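Local coordinates for protein probable ribose-5-phosphate isomerase B (Mycoplasma genitalium, PDB 6MU0) that probably interconverts ribulose 5-phosphate and ribose 5-phosphate in the non-oxidative branch of the pentose phosphate pathway, at residues Arg144-Arg147 against Arg148-Ile152. Numbering follows the deposited sequence. Where two conformers were deposited one is given.
Sequences RHQR and RIDKI
Arg144 and Arg148 meet through two different first torsions: CG of Arg144 sits between its backbone N and carbonyl carbon (chi1 66°), while CG of Arg148 lies beside the backbone N, opposite the carbonyl carbon (chi1 -68°). Both chains then run extended, side by side and pointing the same way. The aliphatic part of Arg144 lies over one face of the Arg148 guanidinium, with Arg144 CG 3.7 Å from Arg148 NH1. The two guanidinium planes are nearly perpendicular, and it is the Arg144 methylenes that lie over the face. The like charges still come near, with Arg144 NE 4.0 Å from Arg148 NH1. Arg147 NH2 also approaches Arg148 NH2, at 3.7 Å.

A water joins His145 to Arg148. It lies at the ring edge, in plane, 2.8 Å from His145 ND1, and accepts a hydrogen bond from Arg148 NH1 at 3.0 Å. The water is also in the plane of the Arg148 guanidinium and thus links two groups with steeply inclined planes. The His145 ring also stacks on that of His110, the probable proton donor.

The bent chain of Gln146 carries its amide to Asp150. Gln146 NE2 donates to Asp150 OD1 at 2.8 Å. The acceptor lies close to the amide plane, but NE2 reaches the carboxylate from above its plane. The same pair is joined through the backbone, where Asp150 N donates to Gln146 O.

These contacts, one to four residues apart, lie in the first turns of the C-terminal helix 144-158, which leans on Phe140 and Leu94. Arg144 and Arg148 probably bind D-ribulose 5-phosphate, and a pair of arginines on this helix is consistent with a role in holding the substrate phosphate, as in other LacAB/RpiB enzymes.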
loop_
_atom_site.group_PDB
_atom_site.type_symbol
_atom_site.label_atom_id
_atom_site.label_comp_id
_atom_site.label_asym_id
_atom_site.label_seq_id
_atom_site.Cartn_x
_atom_site.Cartn_y
_atom_site.Cartn_z
ATOM N N ARG A 144 18.323 6.921 11.929
ATOM C CA ARG A 144 17.636 6.293 13.055
ATOM C C ARG A 144 16.449 5.461 12.593
ATOM O O ARG A 144 16.106 4.453 13.226
ATOM C CB ARG A 144 17.192 7.358 14.058
ATOM C CG ARG A 144 16.126 8.317 13.532
ATOM C CD ARG A 144 16.043 9.558 14.406
ATOM N NE ARG A 144 14.935 10.457 14.069
ATOM C CZ ARG A 144 14.982 11.401 13.136
ATOM N NH1 ARG A 144 16.091 11.588 12.423
ATOM N NH2 ARG A 144 13.919 12.168 12.927
ATOM N N HIS A 145 15.814 5.859 11.493
ATOM C CA HIS A 145 14.666 5.108 11.008
ATOM C C HIS A 145 15.078 3.752 10.467
ATOM O O HIS A 145 14.315 2.786 10.582
ATOM C CB HIS A 145 13.934 5.926 9.955
ATOM C CG HIS A 145 13.688 7.334 10.382
ATOM N ND1 HIS A 145 12.855 7.651 11.433
ATOM C CD2 HIS A 145 14.202 8.504 9.934
ATOM C CE1 HIS A 145 12.854 8.960 11.602
ATOM N NE2 HIS A 145 13.658 9.502 10.702
ATOM N N GLN A 146 16.271 3.661 9.874
ATOM C CA GLN A 146 16.771 2.364 9.436
ATOM C C GLN A 146 17.003 1.434 10.621
ATOM O O GLN A 146 16.686 0.242 10.553
ATOM C CB GLN A 146 18.057 2.536 8.629
ATOM C CG GLN A 146 18.584 1.234 8.040
ATOM C CD GLN A 146 17.722 0.734 6.900
ATOM O OE1 GLN A 146 17.593 1.398 5.871
ATOM N NE2 GLN A 146 17.127 -0.442 7.074
ATOM N N ARG A 147 17.561 1.961 11.714
ATOM C CA ARG A 147 17.770 1.145 12.904
ATOM C C ARG A 147 16.451 0.572 13.408
ATOM O O ARG A 147 16.380 -0.593 13.820
ATOM C CB ARG A 147 18.411 2.009 13.983
ATOM C CG ARG A 147 18.697 1.276 15.262
ATOM C CD ARG A 147 19.342 2.196 16.280
ATOM N NE ARG A 147 18.413 3.187 16.819
ATOM C CZ ARG A 147 18.570 4.506 16.744
ATOM N NH1 ARG A 147 19.628 5.035 16.138
ATOM N NH2 ARG A 147 17.665 5.308 17.287
ATOM N N ARG A 148 15.389 1.373 13.368
ATOM C CA ARG A 148 14.091 0.917 13.851
ATOM C C ARG A 148 13.478 -0.127 12.924
ATOM O O ARG A 148 13.020 -1.180 13.382
ATOM C CB ARG A 148 13.176 2.120 14.060
ATOM C CG ARG A 148 13.661 2.982 15.216
ATOM C CD ARG A 148 13.138 4.398 15.186
ATOM N NE ARG A 148 13.798 5.178 16.224
ATOM C CZ ARG A 148 13.761 6.501 16.308
ATOM N NH1 ARG A 148 13.089 7.212 15.404
ATOM N NH2 ARG A 148 14.416 7.110 17.287
ATOM N N ILE A 149 13.462 0.136 11.613
ATOM C CA ILE A 149 12.936 -0.839 10.658
ATOM C C ILE A 149 13.705 -2.154 10.758
ATOM O O ILE A 149 13.130 -3.247 10.674
ATOM C CB ILE A 149 12.976 -0.255 9.232
ATOM C CG1 ILE A 149 12.017 0.934 9.116
ATOM C CG2 ILE A 149 12.652 -1.321 8.198
ATOM C CD1 ILE A 149 10.633 0.642 9.638
ATOM N N ASP A 150 15.030 -2.064 10.936
ATOM C CA ASP A 150 15.841 -3.273 11.076
ATOM C C ASP A 150 15.360 -4.135 12.236
ATOM O O ASP A 150 15.421 -5.367 12.167
ATOM C CB ASP A 150 17.314 -2.913 11.285
ATOM C CG ASP A 150 17.993 -2.441 10.013
ATOM O OD1 ASP A 150 17.390 -2.554 8.930
ATOM O OD2 ASP A 150 19.140 -1.953 10.104
ATOM N N LYS A 151 14.909 -3.508 13.325
ATOM C CA LYS A 151 14.412 -4.276 14.464
ATOM C C LYS A 151 13.134 -5.032 14.115
ATOM O O LYS A 151 12.917 -6.151 14.597
ATOM C CB LYS A 151 14.195 -3.358 15.666
ATOM C CG LYS A 151 15.505 -2.881 16.280
ATOM C CD LYS A 151 15.304 -1.929 17.443
ATOM C CE LYS A 151 16.626 -1.647 18.138
ATOM N NZ LYS A 151 16.473 -0.711 19.287
ATOM N N ILE A 152 12.262 -4.429 13.303
ATOM C CA ILE A 152 11.048 -5.119 12.869
ATOM C C ILE A 152 11.410 -6.312 11.997
ATOM O O ILE A 152 10.874 -7.417 12.159
ATOM C CB ILE A 152 10.117 -4.157 12.110
ATOM C CG1 ILE A 152 9.735 -2.958 12.981
ATOM C CG2 ILE A 152 8.885 -4.907 11.614
ATOM C CD1 ILE A 152 8.867 -1.951 12.259
HETATM O O HOH W 1 11.302 6.230 13.229
#